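Local atomic coordinates of petrobactin-binding protein YclQ (Bacillus subtilis subsp. subtilis str. 168, PDB entry 3GFV), a protein that binds iron-free and ferric petrobactin, and the precursor 3,4-dihydroxybenzoic acid, as the solute-binding component of the ABC transporter YclNOPQ that takes up the ferric siderophore. Residues I17-Q22 with T28-N33; I119-D124 with A136-K141; N173-M178 with I184-P189; A203-N208 with S224-D229; I56-P61 with A92-D97. One frame throughout, in Å; residues are numbered along the deposited sequence.

The two-lobed periplasmic binding protein fold illustrates how a contact's chemistry follows its place. Interactions 1, 2 and 5 belong to the lobe before the long helix 146-170, and interactions 3 and 4 to the lobe after it. Two are hairpins held by backbone bonds: interaction 3 is fully buried, whereas interaction 1 is partly exposed and adds a lysine-threonine bond on its outer face. Interactions 2 and 5 pack helical segments on different strands of one parallel sheet without direct hydrogen bonds, the former buried, the latter nearer the surface. Interaction 4, also partly exposed, combines methyl packing with a water. Interaction 1 touches both 2 and 5; interactions 3 and 4 touch and share a sheet.

Interaction 1: I17-Q22 with T28-N33; sequences ITVKHQ and TKVPKN
Ile-17 opens the pairing by exchanging two backbone bonds with Val-30, its N donating to Val-30 O at 2.7 Å. On the same face of the ribbon their side chains run alongside each other, and Ile-17 CG2 presses on Val-30 CG2 at a tight 3.5 Å. Thr-18, next along, faces the other way and sits opposite Lys-29 in a non-hydrogen-bonded pair. Here the side chains supply the link: Lys-29 NZ donates to Thr-18 OG1 at 2.9 Å. The two stand side by side, and the lysine chain, bent at chi2 (61°), brings NZ alongside the threonine hydroxyl. The alternation is that of an antiparallel beta hairpin, formed by strands 16-21 and 27-31 as a separate two-stranded sheet. Its Ile-17, Val-19 and Val-30 side lies against helix 128-142, whereas the Thr-18 and Lys-29 side is exposed. Val-19 restores the hydrogen-bonded pattern with Thr-28, its N reaching Thr-28 O at 2.9 Å. Its CG2 meets Val-30 CG2 at 3.6 Å, the two side chains crossing at about a right angle. Farther on, His-21 ND1 makes a weak bond back to Val-19 O.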
# COMPACT_ATOMS: atom_id res chain seq x y z
N ILE A 17 16.41 -20.40 -5.52
CA ILE A 17 15.30 -20.66 -4.62
C ILE A 17 14.00 -20.60 -5.43
O ILE A 17 13.86 -19.76 -6.34
CB ILE A 17 15.28 -19.67 -3.42
CG1 ILE A 17 14.00 -19.83 -2.60
CG2 ILE A 17 15.41 -18.24 -3.88
CD1 ILE A 17 14.17 -19.46 -1.13
N THR A 18 13.08 -21.52 -5.13
CA THR A 18 11.79 -21.59 -5.80
C THR A 18 10.77 -20.70 -5.10
O THR A 18 10.50 -20.89 -3.92
CB THR A 18 11.27 -23.05 -5.85
OG1 THR A 18 12.18 -23.85 -6.61
CG2 THR A 18 9.89 -23.14 -6.50
N VAL A 19 10.23 -19.73 -5.83
CA VAL A 19 9.33 -18.73 -5.26
C VAL A 19 7.92 -18.89 -5.83
O VAL A 19 7.68 -18.54 -6.98
CB VAL A 19 9.86 -17.30 -5.56
CG1 VAL A 19 8.85 -16.22 -5.08
CG2 VAL A 19 11.22 -17.09 -4.94
N LYS A 20 7.01 -19.45 -5.05
CA LYS A 20 5.60 -19.43 -5.44
C LYS A 20 5.05 -18.01 -5.28
O LYS A 20 5.27 -17.35 -4.26
CB LYS A 20 4.78 -20.43 -4.61
CG LYS A 20 5.11 -21.89 -4.98
CD LYS A 20 4.26 -22.90 -4.21
CE LYS A 20 4.44 -24.30 -4.81
NZ LYS A 20 4.18 -25.39 -3.81
N HIS A 21 4.34 -17.54 -6.30
CA HIS A 21 3.72 -16.23 -6.23
C HIS A 21 2.44 -16.24 -7.05
O HIS A 21 2.16 -17.21 -7.75
CB HIS A 21 4.69 -15.13 -6.72
CG HIS A 21 5.06 -15.25 -8.16
ND1 HIS A 21 6.05 -16.09 -8.62
CD2 HIS A 21 4.58 -14.61 -9.26
CE1 HIS A 21 6.16 -15.97 -9.93
NE2 HIS A 21 5.27 -15.08 -10.34
N GLN A 22 1.67 -15.17 -6.93
CA GLN A 22 0.36 -15.06 -7.58
C GLN A 22 0.37 -15.40 -9.06
O GLN A 22 -0.61 -15.98 -9.56
CB GLN A 22 -0.22 -13.66 -7.40
CG GLN A 22 -1.39 -13.62 -6.48
CD GLN A 22 -2.50 -14.50 -6.99
OE1 GLN A 22 -2.99 -15.38 -6.28
NE2 GLN A 22 -2.88 -14.29 -8.24
N THR A 28 8.55 -19.87 -9.42
CA THR A 28 9.57 -19.34 -10.31
C THR A 28 10.94 -19.45 -9.63
O THR A 28 11.10 -19.02 -8.48
CB THR A 28 9.31 -17.86 -10.57
OG1 THR A 28 8.03 -17.70 -11.22
CG2 THR A 28 10.42 -17.27 -11.43
N LYS A 29 11.92 -20.01 -10.34
CA LYS A 29 13.28 -20.10 -9.84
C LYS A 29 13.94 -18.74 -9.85
O LYS A 29 14.02 -18.10 -10.89
CB LYS A 29 14.10 -21.05 -10.72
CG LYS A 29 14.31 -22.44 -10.16
CD LYS A 29 13.00 -23.16 -9.96
CE LYS A 29 13.23 -24.62 -9.64
NZ LYS A 29 11.98 -25.24 -9.14
N VAL A 30 14.42 -18.30 -8.69
CA VAL A 30 15.15 -17.04 -8.58
C VAL A 30 16.48 -17.27 -7.87
O VAL A 30 16.63 -18.20 -7.05
CB VAL A 30 14.31 -15.92 -7.87
CG1 VAL A 30 12.87 -15.88 -8.40
CG2 VAL A 30 14.33 -16.10 -6.38
N PRO A 31 17.50 -16.46 -8.20
CA PRO A 31 18.77 -16.72 -7.52
C PRO A 31 18.67 -16.29 -6.07
O PRO A 31 18.04 -15.27 -5.76
CB PRO A 31 19.78 -15.83 -8.27
CG PRO A 31 18.97 -15.04 -9.28
CD PRO A 31 17.53 -15.24 -9.03
N LYS A 32 19.28 -17.07 -5.18
CA LYS A 32 19.36 -16.67 -3.79
C LYS A 32 20.31 -15.48 -3.71
O LYS A 32 21.30 -15.42 -4.44
CB LYS A 32 19.91 -17.83 -2.97
CG LYS A 32 20.29 -17.48 -1.55
CD LYS A 32 19.24 -17.94 -0.57
CE LYS A 32 19.91 -18.47 0.69
NZ LYS A 32 19.10 -19.55 1.32
N ASN A 33 19.99 -14.51 -2.85
CA ASN A 33 20.85 -13.35 -2.66
C ASN A 33 21.18 -12.67 -3.98
O ASN A 33 22.36 -12.50 -4.33
CB ASN A 33 22.15 -13.74 -1.94
CG ASN A 33 21.90 -14.27 -0.54
OD1 ASN A 33 22.35 -15.37 -0.18
ND2 ASN A 33 21.18 -13.50 0.27

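Interaction 2: I119-D124 with A136-K141; sequences IYLGVD and AETIGK
Leu-121 and Ile-139 make the closest apolar contact, crossing obliquely where the chain leaves strand 118-120. Leu-121 CD1 does the touching: it rests 3.7 Å from Ile-139 CG1 and almost as near to the CD1 of the same isoleucine, so one methyl lies along the outer part of that side chain. The second leucine branch is directed at another helical residue, Leu-121 CD2 standing 4.1 Å from Thr-138 CG2. Ile-119 adds a looser touch, its CD1 approaching the same threonine methyl at 4.2 Å. Thr-138 CG2 is thus met by two residues of the 119-124 segment.

The polar groups near the contact find partners outside the two segments. With chi1 at -78°, Thr-138 keeps OG1 beside its backbone N, where it bonds to Ser-134 O one turn back, and offers the methyl to the sheet. Asp-124 N bonds to Ser-131 OG, tying the loop to the start of the helix.

The contact is the strand-to-helix packing of an alpha/beta sandwich lobe. Strand 118-120 is an outermost strand of the five-stranded parallel sheet and pairs with 98-101; helix 42-50 adjoins Leu-121 and Ile-139, while Val-19 of strand 16-21 rests on Ile-119 and Thr-138.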
# COMPACT_ATOMS: atom_id res chain seq x y z
N ILE A 119 8.88 -11.94 -10.16
CA ILE A 119 7.90 -12.41 -9.21
C ILE A 119 6.92 -11.28 -8.93
O ILE A 119 7.28 -10.11 -8.93
CB ILE A 119 8.56 -12.90 -7.89
CG1 ILE A 119 9.29 -11.75 -7.18
CG2 ILE A 119 9.50 -14.11 -8.20
CD1 ILE A 119 9.89 -12.11 -5.82
N TYR A 120 5.67 -11.67 -8.70
CA TYR A 120 4.61 -10.74 -8.32
C TYR A 120 4.43 -10.73 -6.81
O TYR A 120 4.19 -11.79 -6.20
CB TYR A 120 3.34 -11.20 -9.00
CG TYR A 120 2.12 -10.37 -8.69
CD1 TYR A 120 1.65 -9.44 -9.62
CD2 TYR A 120 1.42 -10.55 -7.51
CE1 TYR A 120 0.51 -8.69 -9.36
CE2 TYR A 120 0.27 -9.78 -7.24
CZ TYR A 120 -0.17 -8.86 -8.18
OH TYR A 120 -1.29 -8.09 -7.94
N LEU A 121 4.56 -9.55 -6.19
CA LEU A 121 4.37 -9.44 -4.73
C LEU A 121 3.34 -8.36 -4.36
O LEU A 121 3.61 -7.48 -3.53
CB LEU A 121 5.68 -9.10 -4.01
CG LEU A 121 6.79 -10.15 -4.13
CD1 LEU A 121 8.03 -9.71 -3.33
CD2 LEU A 121 6.31 -11.54 -3.68
N GLY A 122 2.17 -8.40 -4.95
CA GLY A 122 1.12 -7.48 -4.50
C GLY A 122 0.20 -8.09 -3.48
O GLY A 122 -0.11 -9.28 -3.55
N VAL A 123 -0.29 -7.29 -2.54
CA VAL A 123 -1.26 -7.79 -1.57
C VAL A 123 -2.57 -8.15 -2.26
O VAL A 123 -2.98 -7.50 -3.24
CB VAL A 123 -1.51 -6.81 -0.40
CG1 VAL A 123 -0.26 -6.68 0.49
CG2 VAL A 123 -1.98 -5.44 -0.92
N ASP A 124 -3.23 -9.18 -1.76
CA ASP A 124 -4.57 -9.52 -2.22
C ASP A 124 -5.51 -8.93 -1.16
O ASP A 124 -5.55 -9.42 -0.03
CB ASP A 124 -4.71 -11.05 -2.32
CG ASP A 124 -6.15 -11.51 -2.56
OD1 ASP A 124 -7.08 -10.67 -2.60
OD2 ASP A 124 -6.33 -12.74 -2.70
N ALA A 136 6.21 -10.79 2.47
CA ALA A 136 7.36 -10.50 3.33
C ALA A 136 8.24 -11.74 3.50
O ALA A 136 9.47 -11.68 3.39
CB ALA A 136 6.88 -9.98 4.72
N GLU A 137 7.61 -12.87 3.79
CA GLU A 137 8.36 -14.11 3.99
C GLU A 137 9.14 -14.53 2.76
O GLU A 137 10.24 -15.12 2.87
CB GLU A 137 7.44 -15.23 4.46
CG GLU A 137 6.91 -14.97 5.86
CD GLU A 137 5.87 -15.97 6.29
OE1 GLU A 137 5.31 -16.67 5.41
OE2 GLU A 137 5.60 -16.04 7.51
N THR A 138 8.58 -14.24 1.59
CA THR A 138 9.25 -14.55 0.32
C THR A 138 10.53 -13.74 0.20
O THR A 138 11.59 -14.26 -0.16
CB THR A 138 8.31 -14.31 -0.90
OG1 THR A 138 7.39 -15.40 -1.01
CG2 THR A 138 9.10 -14.17 -2.21
N ILE A 139 10.43 -12.45 0.50
CA ILE A 139 11.62 -11.60 0.50
C ILE A 139 12.65 -12.11 1.52
O ILE A 139 13.85 -12.21 1.22
CB ILE A 139 11.25 -10.13 0.73
CG1 ILE A 139 10.46 -9.62 -0.48
CG2 ILE A 139 12.49 -9.29 0.95
CD1 ILE A 139 9.94 -8.19 -0.34
N GLY A 140 12.19 -12.48 2.71
CA GLY A 140 13.07 -13.08 3.69
C GLY A 140 13.83 -14.28 3.18
O GLY A 140 15.04 -14.44 3.42
N LYS A 141 13.12 -15.16 2.48
CA LYS A 141 13.74 -16.39 1.97
C LYS A 141 14.77 -16.10 0.89
O LYS A 141 15.86 -16.70 0.88
CB LYS A 141 12.68 -17.36 1.44
CG LYS A 141 11.91 -18.09 2.53
CD LYS A 141 10.65 -18.74 1.95
CE LYS A 141 9.86 -19.51 3.01
NZ LYS A 141 9.51 -18.68 4.20

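Interaction 3: N173-M178 with I184-P189; sequences NGLVIM and ISAFGP
Met-178, a selenomethionine here, and Ser-185 form a hydrogen-bonded antiparallel pair, the two strands running with their axes at 141° and 4.6 Å apart at closest. Both bonds of this pair, Met-178 N to Ser-185 O and Ser-185 N to Met-178 O, lie in the carbonyl plane. Toward the open end the hairpin loosens: Phe-187 N still reaches Val-176 O at 2.9 Å, but a water bridges Val-176 N and Phe-187 O, donating to the latter at 2.6 Å. A second water joins Met-178 O to Ser-185 OG.

Among the side chains, chi1 of -70° sets Phe-187 CG beside its backbone N, and the ring reaches diagonally to Met-178, with Phe-187 CE2 3.7 Å from Met-178 CB. The bend at chi3 of Met-178 carries CE back toward Phe-187 CZ. On the other face, Ile-184 CG2 rests against Ile-177 CB and CG2, 3.8 Å from Ile-177 CB.

The hairpin belongs to the mixed sheet of the second lobe, where strand 173-180 also pairs in parallel with 230-235 and 203-204. Helix 220-226 lies over Ile-177 and Ile-184; beyond the opposite face, Val-176 meets helix 195-198 and Tyr-193 packs edge-to-face with Phe-187.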
# COMPACT_ATOMS: atom_id res chain seq x y z
N ASN A 173 -17.90 4.17 14.22
CA ASN A 173 -17.61 3.59 12.91
C ASN A 173 -16.75 4.51 12.05
O ASN A 173 -16.43 5.63 12.46
CB ASN A 173 -18.90 3.20 12.18
CG ASN A 173 -19.80 4.39 11.92
OD1 ASN A 173 -19.32 5.50 11.70
ND2 ASN A 173 -21.12 4.16 11.93
N GLY A 174 -16.36 4.02 10.88
CA GLY A 174 -15.49 4.79 10.00
C GLY A 174 -15.88 4.61 8.55
O GLY A 174 -16.36 3.54 8.13
N LEU A 175 -15.67 5.67 7.77
CA LEU A 175 -15.82 5.61 6.32
C LEU A 175 -14.49 6.00 5.68
O LEU A 175 -13.86 6.96 6.10
CB LEU A 175 -16.92 6.58 5.87
CG LEU A 175 -17.10 6.75 4.36
CD1 LEU A 175 -17.60 5.45 3.72
CD2 LEU A 175 -18.06 7.95 4.03
N VAL A 176 -14.08 5.25 4.66
CA VAL A 176 -12.84 5.56 3.93
C VAL A 176 -13.18 6.10 2.55
O VAL A 176 -13.90 5.45 1.77
CB VAL A 176 -11.98 4.29 3.75
CG1 VAL A 176 -10.65 4.64 3.06
CG2 VAL A 176 -11.71 3.64 5.12
N ILE A 177 -12.66 7.28 2.23
CA ILE A 177 -12.93 7.89 0.91
C ILE A 177 -11.64 8.33 0.25
O ILE A 177 -10.68 8.67 0.93
CB ILE A 177 -13.87 9.10 0.94
CG1 ILE A 177 -13.34 10.21 1.86
CG2 ILE A 177 -15.31 8.66 1.32
CD1 ILE A 177 -14.10 11.51 1.80
N MSE A 178 -11.66 8.37 -1.08
CA MSE A 178 -10.56 8.97 -1.82
C MSE A 178 -11.12 10.11 -2.66
O MSE A 178 -12.18 9.97 -3.31
CB MSE A 178 -9.84 7.92 -2.69
CG MSE A 178 -8.71 8.52 -3.49
SE MSE A 178 -7.73 7.06 -4.41
CE MSE A 178 -9.04 6.77 -5.77
N ILE A 184 -15.45 11.94 -5.38
CA ILE A 184 -15.20 11.11 -4.19
C ILE A 184 -15.53 9.66 -4.50
O ILE A 184 -16.50 9.37 -5.19
CB ILE A 184 -16.15 11.54 -3.06
CG1 ILE A 184 -16.06 13.04 -2.83
CG2 ILE A 184 -15.84 10.77 -1.78
CD1 ILE A 184 -17.28 13.59 -2.09
N SER A 185 -14.72 8.72 -4.00
CA SER A 185 -15.09 7.33 -4.08
C SER A 185 -14.91 6.67 -2.72
O SER A 185 -14.06 7.09 -1.94
CB SER A 185 -14.30 6.60 -5.15
OG SER A 185 -12.92 6.80 -4.94
N ALA A 186 -15.74 5.67 -2.44
CA ALA A 186 -15.78 5.02 -1.12
C ALA A 186 -15.18 3.64 -1.18
O ALA A 186 -15.30 2.95 -2.19
CB ALA A 186 -17.24 4.95 -0.61
N PHE A 187 -14.58 3.24 -0.06
CA PHE A 187 -13.88 1.97 0.06
C PHE A 187 -14.32 1.29 1.34
O PHE A 187 -14.24 1.88 2.43
CB PHE A 187 -12.38 2.25 0.11
CG PHE A 187 -11.82 2.74 -1.18
CD1 PHE A 187 -11.30 1.83 -2.10
CD2 PHE A 187 -11.81 4.10 -1.49
CE1 PHE A 187 -10.77 2.28 -3.31
CE2 PHE A 187 -11.28 4.55 -2.70
CZ PHE A 187 -10.76 3.64 -3.60
N GLY A 188 -14.79 0.06 1.20
CA GLY A 188 -15.21 -0.71 2.35
C GLY A 188 -14.39 -1.98 2.47
O GLY A 188 -13.30 -2.10 1.88
N PRO A 189 -14.90 -2.94 3.25
CA PRO A 189 -14.20 -4.21 3.44
C PRO A 189 -13.78 -4.85 2.11
O PRO A 189 -14.54 -4.82 1.14
CB PRO A 189 -15.23 -5.08 4.16
CG PRO A 189 -16.07 -4.10 4.93
CD PRO A 189 -16.20 -2.92 3.95
O HOH W 1 -15.45 2.60 4.60
O HOH W 2 -12.00 9.19 -5.98

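Interaction 4: A203-N208 with S224-D229; sequences APADQN and SKTNPD
Ala-205 and Pro-228 bring the two backbones nearest, their CA atoms 5.5 Å apart, where the chain beyond the weakly bonded strand at about 203-204 passes the end of helix 220-226 and Asn-227, with positive phi, turns it away from the helix. The side-chain contact centres on the methyl of Ala-205. Thr-226 CG2 presses on Ala-205 CB at 3.5 Å, tighter than usual for two carbons, and Pro-228 CB approaches the same Ala-205 CB at 4.0 Å. Thr-226 presents its methyl because chi1 of -60° lays CG2 opposite the backbone N and holds OG1 back near its own helix. That hydroxyl bonds to Tyr-222 O, one turn earlier, and receives a hydrogen bond from a water whose oxygen is 2.7 Å from Thr-226 OG1. The water also donates to Asp-206 OD2, but weakly, at 3.5 Å. Asp-206 has stronger partners. Its OD2 is bonded to Tyr-222 OH, and its OD1 accepts from Asn-208 N at 2.9 Å in an Asx turn, the donor standing 41° out of the carboxylate plane. Asp-229 fastens the second segment to the sheet through a bond from Asn-173 N to its OD2. Lys-225 NZ remains 6.8 Å from Asp-206 OD2, too distant for an ion pair. The direct contact is therefore hydrocarbon only, while Asp-206, gripped at both oxygens, connects to the helix through Tyr-222; these bonds would be expected to help stabilise its negative charge.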
# COMPACT_ATOMS: atom_id res chain seq x y z
N ALA A 203 -15.03 -0.41 12.68
CA ALA A 203 -16.34 -0.81 12.19
C ALA A 203 -16.73 0.01 10.94
O ALA A 203 -16.63 1.23 10.96
CB ALA A 203 -17.40 -0.62 13.28
N PRO A 204 -17.16 -0.66 9.86
CA PRO A 204 -17.55 0.10 8.67
C PRO A 204 -18.83 0.86 8.92
O PRO A 204 -19.78 0.30 9.48
CB PRO A 204 -17.79 -0.99 7.62
CG PRO A 204 -17.23 -2.25 8.18
CD PRO A 204 -17.27 -2.11 9.66
N ALA A 205 -18.86 2.14 8.55
CA ALA A 205 -20.09 2.91 8.58
C ALA A 205 -21.10 2.41 7.53
O ALA A 205 -22.31 2.58 7.68
CB ALA A 205 -19.80 4.41 8.37
N ASP A 206 -20.58 1.81 6.48
CA ASP A 206 -21.41 1.20 5.44
C ASP A 206 -20.79 -0.12 5.02
O ASP A 206 -19.82 -0.14 4.27
CB ASP A 206 -21.53 2.15 4.24
CG ASP A 206 -22.45 1.63 3.17
OD1 ASP A 206 -22.90 0.47 3.26
OD2 ASP A 206 -22.72 2.40 2.21
N GLN A 207 -21.38 -1.23 5.48
CA GLN A 207 -20.90 -2.58 5.21
C GLN A 207 -21.00 -2.96 3.74
O GLN A 207 -20.34 -3.89 3.29
CB GLN A 207 -21.72 -3.60 6.01
CG GLN A 207 -21.54 -3.52 7.51
CD GLN A 207 -20.29 -4.23 7.97
OE1 GLN A 207 -19.48 -4.67 7.15
NE2 GLN A 207 -20.12 -4.35 9.28
N ASN A 208 -21.83 -2.22 3.00
CA ASN A 208 -22.25 -2.65 1.68
C ASN A 208 -21.58 -1.98 0.49
O ASN A 208 -22.02 -2.12 -0.65
CB ASN A 208 -23.77 -2.53 1.56
CG ASN A 208 -24.49 -3.37 2.60
OD1 ASN A 208 -25.39 -2.89 3.29
ND2 ASN A 208 -24.07 -4.62 2.75
N SER A 224 -23.14 12.42 4.08
CA SER A 224 -24.15 12.89 5.01
C SER A 224 -25.08 11.75 5.42
O SER A 224 -25.38 11.55 6.61
CB SER A 224 -24.95 14.03 4.36
OG SER A 224 -26.05 14.41 5.17
N LYS A 225 -25.57 10.99 4.46
CA LYS A 225 -26.49 9.94 4.85
C LYS A 225 -25.82 8.81 5.63
O LYS A 225 -26.44 8.15 6.45
CB LYS A 225 -27.32 9.41 3.68
CG LYS A 225 -26.72 8.30 2.91
CD LYS A 225 -27.83 7.53 2.21
CE LYS A 225 -27.25 6.52 1.24
NZ LYS A 225 -28.33 5.76 0.53
N THR A 226 -24.53 8.60 5.37
CA THR A 226 -23.77 7.58 6.08
C THR A 226 -23.40 8.03 7.49
O THR A 226 -23.37 7.21 8.40
CB THR A 226 -22.50 7.24 5.29
OG1 THR A 226 -22.90 6.75 4.01
CG2 THR A 226 -21.65 6.20 6.03
N ASN A 227 -23.19 9.34 7.66
CA ASN A 227 -22.82 9.91 8.97
C ASN A 227 -21.73 9.14 9.75
O ASN A 227 -21.91 8.72 10.90
CB ASN A 227 -24.08 10.09 9.85
CG ASN A 227 -23.79 10.91 11.10
OD1 ASN A 227 -22.91 11.76 11.09
ND2 ASN A 227 -24.55 10.66 12.20
N PRO A 228 -20.55 8.98 9.14
CA PRO A 228 -19.50 8.23 9.83
C PRO A 228 -18.95 9.00 11.03
O PRO A 228 -18.87 10.23 11.00
CB PRO A 228 -18.39 8.14 8.76
CG PRO A 228 -18.59 9.45 7.96
CD PRO A 228 -20.11 9.54 7.85
N ASP A 229 -18.58 8.28 12.08
CA ASP A 229 -17.94 8.90 13.25
C ASP A 229 -16.51 9.32 12.94
O ASP A 229 -16.03 10.34 13.44
CB ASP A 229 -17.94 7.90 14.41
CG ASP A 229 -19.34 7.47 14.79
OD1 ASP A 229 -20.19 8.38 14.93
OD2 ASP A 229 -19.59 6.25 14.89
O HOH W 3 -24.64 4.66 3.98

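Interaction 5: I56-P61 with A92-D97; sequences IVAGLP and AELDPD
Leu-94, where helix 88-93 gives way to a turn, projects onto Ala-58 and Gly-59, and its CD1 atom makes the whole of the close approach. The chain is extended beyond CB, chi2 171°, which carries this methyl out to the strand. It comes to rest over the backbone as much as over any side chain: Leu-94 CD1 is 4.1 Å from Ala-58 O and 4.3 Å from Gly-59 CA. The Ala-58 side chain is a looser neighbour, with CB 4.5 Å from Leu-94 CD1. At Gly-59, where no side chain intervenes, the leucine methyl faces the alpha carbon directly.

Ala-58 is bonded through its backbone to Val-37 on one side and Ala-78 on the other, so the leucine lies against a strand inside the five-stranded parallel sheet of the first lobe. Helix 88-93 belongs to the crossover that carries the chain from strand 78-79, at one border of this sheet, to strand 98-101 beyond 57-60 and 37-39. Leu-94 bears on Val-38 and Val-80 as well.

The chain turns directly after the leucine. Asp-95 N closes on Ala-92 O at 3.0 Å, and Asp-95 itself takes a positive phi of 50°. Pro-96 then packs on Val-38, and Asp-97 uses both carboxylate oxygens to accept from Lys-35 N and Lys-36 N, just ahead of strand 37-39.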
# COMPACT_ATOMS: atom_id res chain seq x y z
N ILE A 56 21.24 -3.73 -3.03
CA ILE A 56 20.98 -4.67 -4.12
C ILE A 56 19.80 -4.23 -5.01
O ILE A 56 19.38 -4.96 -5.91
CB ILE A 56 20.88 -6.14 -3.62
CG1 ILE A 56 19.82 -6.28 -2.51
CG2 ILE A 56 22.24 -6.62 -3.11
CD1 ILE A 56 18.37 -6.07 -3.02
N VAL A 57 19.29 -3.03 -4.75
CA VAL A 57 18.26 -2.47 -5.62
C VAL A 57 18.93 -1.80 -6.82
O VAL A 57 19.62 -0.79 -6.66
CB VAL A 57 17.43 -1.41 -4.90
CG1 VAL A 57 16.33 -0.87 -5.82
CG2 VAL A 57 16.82 -1.99 -3.64
N ALA A 58 18.72 -2.35 -8.01
CA ALA A 58 19.34 -1.77 -9.21
C ALA A 58 18.56 -0.58 -9.77
O ALA A 58 19.14 0.32 -10.39
CB ALA A 58 19.51 -2.83 -10.29
N GLY A 59 17.25 -0.59 -9.57
CA GLY A 59 16.39 0.39 -10.23
C GLY A 59 14.96 0.30 -9.76
O GLY A 59 14.51 -0.74 -9.25
N LEU A 60 14.24 1.41 -9.94
CA LEU A 60 12.85 1.52 -9.52
C LEU A 60 12.25 2.68 -10.32
O LEU A 60 12.99 3.53 -10.84
CB LEU A 60 12.76 1.84 -8.03
CG LEU A 60 13.53 3.09 -7.57
CD1 LEU A 60 12.60 3.99 -6.76
CD2 LEU A 60 14.76 2.67 -6.75
N PRO A 61 10.92 2.72 -10.43
CA PRO A 61 10.31 3.84 -11.17
C PRO A 61 10.25 5.09 -10.29
O PRO A 61 9.59 5.09 -9.26
CB PRO A 61 8.91 3.30 -11.50
CG PRO A 61 8.64 2.28 -10.34
CD PRO A 61 9.98 1.62 -10.19
N ALA A 92 16.07 -3.76 -19.10
CA ALA A 92 16.93 -4.73 -19.77
C ALA A 92 18.39 -4.31 -19.70
O ALA A 92 19.27 -5.13 -19.48
CB ALA A 92 16.49 -4.93 -21.21
N GLU A 93 18.64 -3.01 -19.86
CA GLU A 93 20.00 -2.48 -19.83
C GLU A 93 20.73 -2.75 -18.51
O GLU A 93 21.96 -2.92 -18.48
CB GLU A 93 19.98 -0.98 -20.12
CG GLU A 93 21.30 -0.25 -19.96
CD GLU A 93 21.16 1.25 -20.21
OE1 GLU A 93 20.22 1.65 -20.94
OE2 GLU A 93 21.97 2.03 -19.66
N LEU A 94 19.97 -2.83 -17.43
CA LEU A 94 20.53 -3.05 -16.10
C LEU A 94 20.97 -4.50 -15.89
O LEU A 94 21.66 -4.81 -14.91
CB LEU A 94 19.51 -2.66 -15.02
CG LEU A 94 19.09 -1.20 -15.01
CD1 LEU A 94 17.92 -0.99 -14.05
CD2 LEU A 94 20.24 -0.31 -14.60
N ASP A 95 20.57 -5.40 -16.79
CA ASP A 95 20.90 -6.82 -16.65
C ASP A 95 20.53 -7.33 -15.26
O ASP A 95 21.35 -7.93 -14.54
CB ASP A 95 22.38 -7.06 -16.92
CG ASP A 95 22.70 -8.54 -17.11
OD1 ASP A 95 21.77 -9.30 -17.49
OD2 ASP A 95 23.86 -8.93 -16.88
N PRO A 96 19.28 -7.09 -14.85
CA PRO A 96 18.90 -7.46 -13.48
C PRO A 96 18.85 -8.97 -13.26
O PRO A 96 18.67 -9.73 -14.21
CB PRO A 96 17.51 -6.85 -13.34
CG PRO A 96 16.96 -6.83 -14.74
CD PRO A 96 18.13 -6.60 -15.65
N ASP A 97 18.99 -9.40 -12.02
CA ASP A 97 18.90 -10.84 -11.76
C ASP A 97 17.57 -11.23 -11.12
O ASP A 97 17.27 -12.40 -10.96
CB ASP A 97 20.12 -11.38 -10.98
CG ASP A 97 20.46 -10.55 -9.74
OD1 ASP A 97 19.67 -9.70 -9.30
OD2 ASP A 97 21.55 -10.78 -9.16